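Local atomic coordinates of NanS-p (Escherichia phage vB_EcoP_24B, PDB entry 6YP6), a protein that probably binds carbohydrate as part of a conserved carbohydrate esterase encoded by a Shiga toxin-carrying bacteriophage. Residues A59-L67 / Y93-Q101; G71-A82 / F148-F159. All coordinates share one frame; numbering follows the deposited sequence. Where two conformers were deposited one is given.

Two antiparallel sheets packed face to face make up the fold, and each contact belongs mainly to one of them. Contact 1 closes an end of the sandwich, where residues 59-67 lead from strand 55-59 into helix 64-69 and residues 93-101 run out of strand 88-95. Contact 2 pairs strands 71-79 and 152-159 of the other sheet. Their centres are about 23 Å apart, on opposite sides of the centre of the chain, yet they meet in the core. Leu-66 of contact 1 reaches both strands of contact 2, with CD1 3.5 Å from Gly-71 CA and CD2 4.0 Å from Phe-159 CE1. Trp-94 CE3 lies 3.8 Å from Ile-73 CD1.

Contact 1: residues A59-L67 / Y93-Q101; sequences AAGNGAALL and YWPVSSLPQ
At one end of the beta sandwich, the turn that leads into helix 64-69 packs against the end of strand 88-95, with Trp-94 as the main meeting point. The indole N-H of Trp-94 bonds to the carbonyl of Gly-61, NE1 to O 2.9 Å at an N-H...O angle of 161°; the acceptor lies in the ring plane, so the bond fixes the rotation of the indole. Trp-94 CG stands anti to its backbone N (chi1 -174°), which carries the ring under the turn. There Ala-60 CB comes in obliquely, 3.6 Å from Trp-94 NE1. Gly-63, with no side chain in the way, brings its CA to 3.7 Å from Trp-94 CZ2, and Leu-66 CD2 leans on the far end of the indole, 3.7 Å from Trp-94 CZ3. Leu-5, Leu-114 and Leu-194 also pack against the indole.

Farther along, Val-96 CG1 touches Asn-62 O at 3.3 Å. This carbonyl also accepts a water hydrogen bond, and the same water donates to Ser-98 O. A second water accepts from Asn-62 ND2 and donates to Ser-97 OG, which is also hydrogen-bonded to Asp-192; this water is hydrogen-bonded to Ser-98 OG too. Leu-67 CD1 meets the Pro-100 ring 3.6 Å from CD, the two side chains at about a right angle.

Asn-62 OD1 accepts from Ala-64 N at 3.1 Å, the carboxamide folding back over the chain (chi1 65°). This is an Asx turn, set at the start of the helix with Gly-63 as its N-cap residue.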
loop_
_atom_site.group_PDB
_atom_site.type_symbol
_atom_site.label_atom_id
_atom_site.label_comp_id
_atom_site.label_asym_id
_atom_site.label_seq_id
_atom_site.Cartn_x
_atom_site.Cartn_y
_atom_site.Cartn_z
ATOM N N ALA A 59 10.548 -8.699 1.031
ATOM C CA ALA A 59 11.069 -9.302 -0.201
ATOM C C ALA A 59 9.947 -10.050 -0.914
ATOM O O ALA A 59 9.625 -11.192 -0.579
ATOM C CB ALA A 59 12.221 -10.232 0.153
ATOM N N ALA A 60 9.342 -9.382 -1.901
ATOM C CA ALA A 60 8.115 -9.824 -2.551
ATOM C C ALA A 60 8.341 -10.530 -3.883
ATOM O O ALA A 60 7.375 -11.068 -4.442
ATOM C CB ALA A 60 7.207 -8.606 -2.789
ATOM N N GLY A 61 9.564 -10.516 -4.409
ATOM C CA GLY A 61 9.796 -11.008 -5.745
ATOM C C GLY A 61 9.205 -10.096 -6.809
ATOM O O GLY A 61 8.786 -8.969 -6.546
ATOM N N ASN A 62 9.174 -10.621 -8.033
ATOM C CA ASN A 62 8.723 -9.844 -9.179
ATOM C C ASN A 62 7.236 -9.989 -9.469
ATOM O O ASN A 62 6.740 -9.353 -10.405
ATOM C CB ASN A 62 9.579 -10.145 -10.421
ATOM C CG ASN A 62 9.451 -11.564 -10.901
ATOM O OD1 ASN A 62 8.437 -12.226 -10.687
ATOM N ND2 ASN A 62 10.494 -12.043 -11.570
ATOM N N GLY A 63 6.496 -10.776 -8.688
ATOM C CA GLY A 63 5.055 -10.830 -8.849
ATOM C C GLY A 63 4.534 -11.531 -10.084
ATOM O O GLY A 63 3.353 -11.395 -10.407
ATOM N N ALA A 64 5.361 -12.320 -10.768
ATOM C CA ALA A 64 4.901 -12.963 -11.998
ATOM C C ALA A 64 3.667 -13.831 -11.765
ATOM O O ALA A 64 2.745 -13.836 -12.586
ATOM C CB ALA A 64 6.025 -13.779 -12.621
ATOM N N ALA A 65 3.632 -14.582 -10.668
ATOM C CA ALA A 65 2.492 -15.462 -10.424
ATOM C C ALA A 65 1.229 -14.667 -10.122
ATOM O O ALA A 65 0.127 -15.082 -10.494
ATOM C CB ALA A 65 2.785 -16.442 -9.290
ATOM N N LEU A 66 1.361 -13.538 -9.413
ATOM C CA LEU A 66 0.216 -12.655 -9.202
ATOM C C LEU A 66 -0.374 -12.215 -10.538
ATOM O O LEU A 66 -1.598 -12.247 -10.732
ATOM C CB LEU A 66 0.648 -11.452 -8.356
ATOM C CG LEU A 66 -0.421 -10.372 -8.159
ATOM C CD1 LEU A 66 -1.635 -10.876 -7.414
ATOM C CD2 LEU A 66 0.191 -9.181 -7.426
ATOM N N LEU A 67 0.484 -11.826 -11.482
ATOM C CA LEU A 67 -0.009 -11.403 -12.788
ATOM C C LEU A 67 -0.670 -12.559 -13.540
ATOM O O LEU A 67 -1.695 -12.362 -14.198
ATOM C CB LEU A 67 1.137 -10.838 -13.623
ATOM C CG LEU A 67 1.643 -9.468 -13.177
ATOM C CD1 LEU A 67 2.925 -9.103 -13.911
ATOM C CD2 LEU A 67 0.600 -8.401 -13.429
ATOM N N TYR A 93 4.667 0.885 -2.656
ATOM C CA TYR A 93 5.430 0.806 -3.890
ATOM C C TYR A 93 5.960 -0.609 -4.053
ATOM O O TYR A 93 6.580 -1.160 -3.136
ATOM C CB TYR A 93 6.631 1.753 -3.885
ATOM C CG TYR A 93 6.323 3.164 -3.594
ATOM C CD1 TYR A 93 5.559 3.911 -4.457
ATOM C CD2 TYR A 93 6.823 3.771 -2.439
ATOM C CE1 TYR A 93 5.273 5.248 -4.164
ATOM C CE2 TYR A 93 6.558 5.085 -2.148
ATOM C CZ TYR A 93 5.778 5.810 -3.012
ATOM O OH TYR A 93 5.530 7.141 -2.717
ATOM N N TRP A 94 5.773 -1.180 -5.236
ATOM C CA TRP A 94 6.291 -2.514 -5.545
ATOM C C TRP A 94 6.938 -2.467 -6.926
ATOM O O TRP A 94 6.336 -2.896 -7.926
ATOM C CB TRP A 94 5.196 -3.572 -5.464
ATOM C CG TRP A 94 5.651 -4.989 -5.618
ATOM C CD1 TRP A 94 6.926 -5.472 -5.800
ATOM C CD2 TRP A 94 4.789 -6.123 -5.632
ATOM N NE1 TRP A 94 6.894 -6.832 -5.928
ATOM C CE2 TRP A 94 5.595 -7.259 -5.827
ATOM C CE3 TRP A 94 3.406 -6.284 -5.500
ATOM C CZ2 TRP A 94 5.060 -8.539 -5.894
ATOM C CZ3 TRP A 94 2.882 -7.548 -5.562
ATOM C CH2 TRP A 94 3.703 -8.664 -5.756
ATOM N N PRO A 95 8.155 -1.939 -7.014
ATOM C CA PRO A 95 8.899 -1.991 -8.274
ATOM C C PRO A 95 9.298 -3.432 -8.538
ATOM O O PRO A 95 9.602 -4.177 -7.606
ATOM C CB PRO A 95 10.126 -1.104 -8.010
ATOM C CG PRO A 95 10.181 -0.878 -6.533
ATOM C CD PRO A 95 8.946 -1.369 -5.902
ATOM N N VAL A 96 9.305 -3.831 -9.810
ATOM C CA VAL A 96 9.688 -5.184 -10.185
ATOM C C VAL A 96 10.831 -5.131 -11.191
ATOM O O VAL A 96 10.925 -4.219 -12.019
ATOM C CB VAL A 96 8.493 -6.022 -10.686
ATOM C CG1 VAL A 96 7.498 -6.212 -9.549
ATOM C CG2 VAL A 96 7.811 -5.397 -11.886
ATOM N N SER A 97 11.716 -6.132 -11.107
ATOM C CA SER A 97 12.923 -6.148 -11.927
ATOM C C SER A 97 12.670 -6.656 -13.340
ATOM O O SER A 97 13.526 -6.469 -14.204
ATOM C CB SER A 97 13.992 -7.018 -11.268
ATOM O OG SER A 97 13.504 -8.328 -11.087
ATOM N N SER A 98 11.524 -7.287 -13.578
ATOM C CA SER A 98 11.112 -7.691 -14.910
ATOM C C SER A 98 9.605 -7.878 -14.885
ATOM O O SER A 98 8.994 -8.016 -13.823
ATOM C CB SER A 98 11.803 -8.990 -15.349
ATOM O OG SER A 98 11.306 -10.103 -14.622
ATOM N N LEU A 99 9.019 -7.857 -16.064
ATOM C CA LEU A 99 7.661 -8.307 -16.297
ATOM C C LEU A 99 7.712 -9.588 -17.121
ATOM O O LEU A 99 8.720 -9.875 -17.775
ATOM C CB LEU A 99 6.858 -7.240 -17.048
ATOM C CG LEU A 99 6.580 -5.976 -16.231
ATOM C CD1 LEU A 99 6.019 -4.882 -17.115
ATOM C CD2 LEU A 99 5.623 -6.272 -15.088
ATOM N N PRO A 100 6.652 -10.393 -17.098
ATOM C CA PRO A 100 6.662 -11.645 -17.864
ATOM C C PRO A 100 6.851 -11.388 -19.354
ATOM O O PRO A 100 6.568 -10.306 -19.868
ATOM C CB PRO A 100 5.284 -12.248 -17.573
ATOM C CG PRO A 100 4.858 -11.630 -16.262
ATOM C CD PRO A 100 5.436 -10.244 -16.278
ATOM N N GLN A 101 7.333 -12.409 -20.056
ATOM C CA GLN A 101 7.517 -12.283 -21.497
ATOM C C GLN A 101 6.217 -11.828 -22.152
ATOM O O GLN A 101 5.145 -12.373 -21.885
ATOM C CB GLN A 101 7.964 -13.615 -22.108
ATOM C CG GLN A 101 7.876 -13.682 -23.647
ATOM C CD GLN A 101 8.648 -12.571 -24.342
ATOM O OE1 GLN A 101 9.603 -12.023 -23.788
ATOM N NE2 GLN A 101 8.237 -12.234 -25.564
HETATM O O HOH W 1 6.946 -9.694 -13.152
HETATM O O HOH W 2 12.801 -10.497 -12.480
#

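Contact 2: residues G71-A82 / F148-F159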
loop_
_atom_site.group_PDB
_atom_site.type_symbol
_atom_site.label_atom_id
_atom_site.label_comp_id
_atom_site.label_asym_id
_atom_site.label_seq_id
_atom_site.Cartn_x
_atom_site.Cartn_y
_atom_site.Cartn_z
ATOM N N GLY A 71 -4.931 -12.254 -7.986
ATOM C CA GLY A 71 -4.774 -12.190 -6.539
ATOM C C GLY A 71 -5.055 -10.773 -6.075
ATOM O O GLY A 71 -5.742 -10.020 -6.754
ATOM N N GLN A 72 -4.507 -10.428 -4.912
ATOM C CA GLN A 72 -4.762 -9.111 -4.351
ATOM C C GLN A 72 -3.579 -8.629 -3.525
ATOM O O GLN A 72 -2.838 -9.421 -2.939
ATOM C CB GLN A 72 -6.005 -9.106 -3.447
ATOM C CG GLN A 72 -7.302 -9.497 -4.115
ATOM C CD GLN A 72 -8.496 -9.071 -3.297
ATOM O OE1 GLN A 72 -8.427 -8.974 -2.070
ATOM N NE2 GLN A 72 -9.585 -8.771 -3.973
ATOM N N ILE A 73 -3.420 -7.306 -3.490
ATOM C CA ILE A 73 -2.607 -6.591 -2.512
ATOM C C ILE A 73 -3.608 -5.936 -1.567
ATOM O O ILE A 73 -4.522 -5.253 -2.036
ATOM C CB ILE A 73 -1.761 -5.507 -3.198
ATOM C CG1 ILE A 73 -0.890 -6.081 -4.323
ATOM C CG2 ILE A 73 -0.934 -4.735 -2.164
ATOM C CD1 ILE A 73 -0.211 -5.023 -5.175
ATOM N N ARG A 74 -3.468 -6.142 -0.255
ATOM C CA ARG A 74 -4.488 -5.657 0.673
ATOM C C ARG A 74 -3.881 -5.095 1.950
ATOM O O ARG A 74 -2.794 -5.488 2.387
ATOM C CB ARG A 74 -5.531 -6.727 1.024
ATOM C CG ARG A 74 -4.980 -7.985 1.607
ATOM C CD ARG A 74 -6.118 -8.867 2.080
ATOM N NE ARG A 74 -5.686 -10.170 2.577
ATOM C CZ ARG A 74 -5.334 -10.426 3.836
ATOM N NH1 ARG A 74 -5.314 -9.467 4.744
ATOM N NH2 ARG A 74 -4.983 -11.655 4.178
ATOM N N CYS A 75 -4.627 -4.180 2.565
ATOM C CA CYS A 75 -4.263 -3.614 3.851
ATOM C C CYS A 75 -5.521 -3.181 4.588
ATOM O O CYS A 75 -6.414 -2.582 3.993
ATOM C CB CYS A 75 -3.352 -2.400 3.643
ATOM S SG CYS A 75 -2.844 -1.501 5.137
ATOM N N ARG A 76 -5.553 -3.441 5.889
ATOM C CA ARG A 76 -6.570 -2.899 6.785
ATOM C C ARG A 76 -5.869 -1.944 7.745
ATOM O O ARG A 76 -4.865 -2.314 8.374
ATOM C CB ARG A 76 -7.302 -4.025 7.519
ATOM C CG ARG A 76 -8.381 -3.515 8.470
ATOM C CD ARG A 76 -9.367 -4.600 8.875
ATOM N NE ARG A 76 -10.488 -4.064 9.655
ATOM C CZ ARG A 76 -10.565 -4.039 10.989
ATOM N NH1 ARG A 76 -9.596 -4.533 11.753
ATOM N NH2 ARG A 76 -11.637 -3.523 11.568
ATOM N N PHE A 77 -6.390 -0.718 7.847
ATOM C CA PHE A 77 -5.689 0.366 8.524
ATOM C C PHE A 77 -6.696 1.346 9.104
ATOM O O PHE A 77 -7.856 1.396 8.697
ATOM C CB PHE A 77 -4.733 1.101 7.548
ATOM C CG PHE A 77 -5.461 1.887 6.500
ATOM C CD1 PHE A 77 -5.944 1.266 5.355
ATOM C CD2 PHE A 77 -5.721 3.234 6.681
ATOM C CE1 PHE A 77 -6.669 1.989 4.416
ATOM C CE2 PHE A 77 -6.441 3.952 5.743
ATOM C CZ PHE A 77 -6.910 3.331 4.605
ATOM N N LYS A 78 -6.212 2.159 10.036
ATOM C CA LYS A 78 -7.005 3.179 10.702
ATOM C C LYS A 78 -6.126 4.408 10.820
ATOM O O LYS A 78 -4.995 4.322 11.302
ATOM C CB LYS A 78 -7.460 2.689 12.086
ATOM C CG LYS A 78 -7.938 3.776 13.030
ATOM C CD LYS A 78 -8.718 3.153 14.225
ATOM C CE LYS A 78 -8.294 3.676 15.570
ATOM N NZ LYS A 78 -9.319 3.262 16.543
ATOM N N VAL A 79 -6.633 5.555 10.407
ATOM C CA VAL A 79 -5.878 6.802 10.466
ATOM C C VAL A 79 -6.237 7.539 11.744
ATOM O O VAL A 79 -7.420 7.637 12.087
ATOM C CB VAL A 79 -6.145 7.704 9.248
ATOM C CG1 VAL A 79 -5.163 8.858 9.248
ATOM C CG2 VAL A 79 -6.070 6.916 7.960
ATOM N N SER A 80 -5.237 8.111 12.413
ATOM C CA SER A 80 -5.424 8.856 13.650
ATOM C C SER A 80 -5.079 10.323 13.424
ATOM O O SER A 80 -4.169 10.646 12.657
ATOM C CB SER A 80 -4.514 8.272 14.738
ATOM O OG SER A 80 -4.804 8.800 16.017
ATOM N N GLY A 81 -5.823 11.215 14.065
ATOM C CA GLY A 81 -5.502 12.624 14.045
ATOM C C GLY A 81 -6.571 13.458 13.350
ATOM O O GLY A 81 -7.512 12.952 12.733
ATOM N N ALA A 82 -6.396 14.774 13.468
ATOM C CA ALA A 82 -7.322 15.740 12.889
ATOM C C ALA A 82 -7.150 15.825 11.370
ATOM O O ALA A 82 -6.046 15.693 10.839
ATOM C CB ALA A 82 -7.061 17.126 13.477
ATOM N N PHE A 148 -13.129 12.137 5.687
ATOM C CA PHE A 148 -12.073 11.642 6.552
ATOM C C PHE A 148 -12.603 11.324 7.943
ATOM O O PHE A 148 -13.412 12.064 8.506
ATOM C CB PHE A 148 -10.974 12.692 6.672
ATOM C CG PHE A 148 -9.885 12.311 7.622
ATOM C CD1 PHE A 148 -8.931 11.383 7.259
ATOM C CD2 PHE A 148 -9.830 12.860 8.888
ATOM C CE1 PHE A 148 -7.927 11.029 8.130
ATOM C CE2 PHE A 148 -8.824 12.512 9.761
ATOM C CZ PHE A 148 -7.863 11.592 9.387
ATOM N N ASP A 149 -12.110 10.228 8.512
ATOM C CA ASP A 149 -12.475 9.820 9.856
ATOM C C ASP A 149 -11.309 9.046 10.458
ATOM O O ASP A 149 -10.251 8.870 9.838
ATOM C CB ASP A 149 -13.795 9.039 9.865
ATOM C CG ASP A 149 -13.722 7.697 9.167
ATOM O OD1 ASP A 149 -12.643 7.073 9.133
ATOM O OD2 ASP A 149 -14.793 7.266 8.675
ATOM N N ASN A 150 -11.503 8.612 11.699
ATOM C CA ASN A 150 -10.532 7.801 12.420
ATOM C C ASN A 150 -11.047 6.370 12.625
ATOM O O ASN A 150 -10.711 5.710 13.615
ATOM C CB ASN A 150 -10.132 8.490 13.725
ATOM C CG ASN A 150 -9.274 9.803 13.512
ATOM O OD1 ASN A 150 -8.952 10.215 12.401
ATOM N ND2 ASN A 150 -8.928 10.454 14.609
ATOM N N GLU A 151 -11.838 5.867 11.683
ATOM C CA GLU A 151 -12.349 4.508 11.720
ATOM C C GLU A 151 -11.418 3.570 10.957
ATOM O O GLU A 151 -10.561 3.994 10.181
ATOM C CB GLU A 151 -13.741 4.447 11.082
ATOM C CG GLU A 151 -14.776 5.304 11.758
ATOM C CD GLU A 151 -14.993 4.894 13.188
ATOM O OE1 GLU A 151 -15.288 3.708 13.424
ATOM O OE2 GLU A 151 -14.829 5.752 14.078
ATOM N N TRP A 152 -11.623 2.275 11.156
ATOM C CA TRP A 152 -10.939 1.284 10.344
ATOM C C TRP A 152 -11.467 1.291 8.914
ATOM O O TRP A 152 -12.669 1.460 8.668
ATOM C CB TRP A 152 -11.116 -0.113 10.952
ATOM C CG TRP A 152 -10.303 -0.331 12.175
ATOM C CD1 TRP A 152 -10.709 -0.240 13.470
ATOM C CD2 TRP A 152 -8.915 -0.662 12.210
ATOM N NE1 TRP A 152 -9.649 -0.500 14.315
ATOM C CE2 TRP A 152 -8.536 -0.754 13.560
ATOM C CE3 TRP A 152 -7.948 -0.877 11.226
ATOM C CZ2 TRP A 152 -7.233 -1.057 13.947
ATOM C CZ3 TRP A 152 -6.667 -1.169 11.620
ATOM C CH2 TRP A 152 -6.317 -1.263 12.966
ATOM N N HIS A 153 -10.549 1.047 7.976
ATOM C CA HIS A 153 -10.846 0.925 6.558
ATOM C C HIS A 153 -10.063 -0.240 5.978
ATOM O O HIS A 153 -9.035 -0.652 6.528
ATOM C CB HIS A 153 -10.494 2.213 5.805
ATOM C CG HIS A 153 -11.311 3.369 6.261
ATOM N ND1 HIS A 153 -12.601 3.576 5.835
ATOM C CD2 HIS A 153 -11.061 4.323 7.185
ATOM C CE1 HIS A 153 -13.102 4.626 6.463
ATOM N NE2 HIS A 153 -12.179 5.108 7.273
ATOM N N THR A 154 -10.542 -0.739 4.847
ATOM C CA THR A 154 -9.818 -1.736 4.086
ATOM C C THR A 154 -9.573 -1.232 2.675
ATOM O O THR A 154 -10.390 -0.506 2.093
ATOM C CB THR A 154 -10.558 -3.085 4.044
ATOM O OG1 THR A 154 -11.824 -2.930 3.395
ATOM C CG2 THR A 154 -10.762 -3.623 5.442
ATOM N N LEU A 155 -8.431 -1.635 2.125
ATOM C CA LEU A 155 -8.065 -1.278 0.768
ATOM C C LEU A 155 -7.457 -2.507 0.123
ATOM O O LEU A 155 -6.591 -3.146 0.721
ATOM C CB LEU A 155 -7.047 -0.131 0.783
ATOM C CG LEU A 155 -6.517 0.322 -0.576
ATOM C CD1 LEU A 155 -7.633 0.830 -1.461
ATOM C CD2 LEU A 155 -5.454 1.411 -0.389
ATOM N N ALA A 156 -7.882 -2.844 -1.080
ATOM C CA ALA A 156 -7.272 -3.930 -1.824
ATOM C C ALA A 156 -7.154 -3.516 -3.278
ATOM O O ALA A 156 -7.887 -2.644 -3.761
ATOM C CB ALA A 156 -8.050 -5.236 -1.687
ATOM N N PHE A 157 -6.222 -4.172 -3.966
ATOM C CA PHE A 157 -6.007 -4.018 -5.401
ATOM C C PHE A 157 -6.062 -5.422 -5.974
ATOM O O PHE A 157 -5.192 -6.243 -5.682
ATOM C CB PHE A 157 -4.669 -3.340 -5.664
ATOM C CG PHE A 157 -4.610 -1.972 -5.071
ATOM C CD1 PHE A 157 -5.125 -0.890 -5.763
ATOM C CD2 PHE A 157 -4.120 -1.771 -3.799
ATOM C CE1 PHE A 157 -5.118 0.377 -5.211
ATOM C CE2 PHE A 157 -4.096 -0.503 -3.247
ATOM C CZ PHE A 157 -4.606 0.572 -3.957
ATOM N N ARG A 158 -7.111 -5.707 -6.736
ATOM C CA ARG A 158 -7.390 -7.042 -7.244
ATOM C C ARG A 158 -6.883 -7.182 -8.673
ATOM O O ARG A 158 -7.249 -6.393 -9.555
ATOM C CB ARG A 158 -8.889 -7.358 -7.182
ATOM C CG ARG A 158 -9.210 -8.809 -7.503
ATOM C CD ARG A 158 -10.689 -9.169 -7.286
ATOM N NE ARG A 158 -11.540 -8.432 -8.215
ATOM C CZ ARG A 158 -12.448 -7.516 -7.885
ATOM N NH1 ARG A 158 -12.714 -7.219 -6.613
ATOM N NH2 ARG A 158 -13.099 -6.890 -8.852
ATOM N N PHE A 159 -6.052 -8.202 -8.892
ATOM C CA PHE A 159 -5.507 -8.586 -10.187
ATOM C C PHE A 159 -6.321 -9.761 -10.723
ATOM O O PHE A 159 -6.646 -10.691 -9.986
ATOM C CB PHE A 159 -4.034 -8.993 -10.033
ATOM C CG PHE A 159 -3.095 -7.838 -9.735
ATOM C CD1 PHE A 159 -3.100 -7.205 -8.493
ATOM C CD2 PHE A 159 -2.215 -7.387 -10.696
ATOM C CE1 PHE A 159 -2.261 -6.147 -8.230
ATOM C CE2 PHE A 159 -1.352 -6.334 -10.429
ATOM C CZ PHE A 159 -1.380 -5.716 -9.200
HETATM O O HOH W 3 -12.133 -8.593 -4.069
HETATM O O HOH W 4 -11.604 4.212 15.439
HETATM O O HOH W 5 -9.246 6.229 9.294
#
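Trp-152 is clasped between Arg-76 and Lys-78. The guanidinium of Arg-76 lies flat on one face of the indole, centres 4.2 Å apart and planes 13° from parallel, an off-centre cation-pi stack. Arg-76 CG is anti to the backbone N (chi1 -180°) and the chain extended to NE, carrying the group across the ring to a salt bridge with Asp-210. On the opposite face Lys-78 CB sits 3.7 Å from the centroid of the six-membered ring, a CH-pi contact. Asp-34 takes a hydrogen bond from Trp-152 NE1 and a salt bridge from Lys-78 NZ.

Strands 71-79 and 152-159 are antiparallel neighbours in one sheet of the sandwich, joined by eight backbone hydrogen bonds between Gly-71/Phe-159 and Phe-77/His-153. The face carrying Ile-73, Phe-77 and Phe-159 is largely apolar and meets strand 113-121: Ile-73 CD1 lies 3.8 Å from Phe-159 CE1, and Phe-77, with CG between N and C (chi1 69°), lays one ring face against His-153 CB, 3.9 Å from CZ.

Ahead of strand 152-159, Asp-149 OD1 takes two bonds, on its syn side from His-153 NE2 (2.7 Å) and from above the carboxylate plane from Glu-151 N (2.9 Å), an Asx turn.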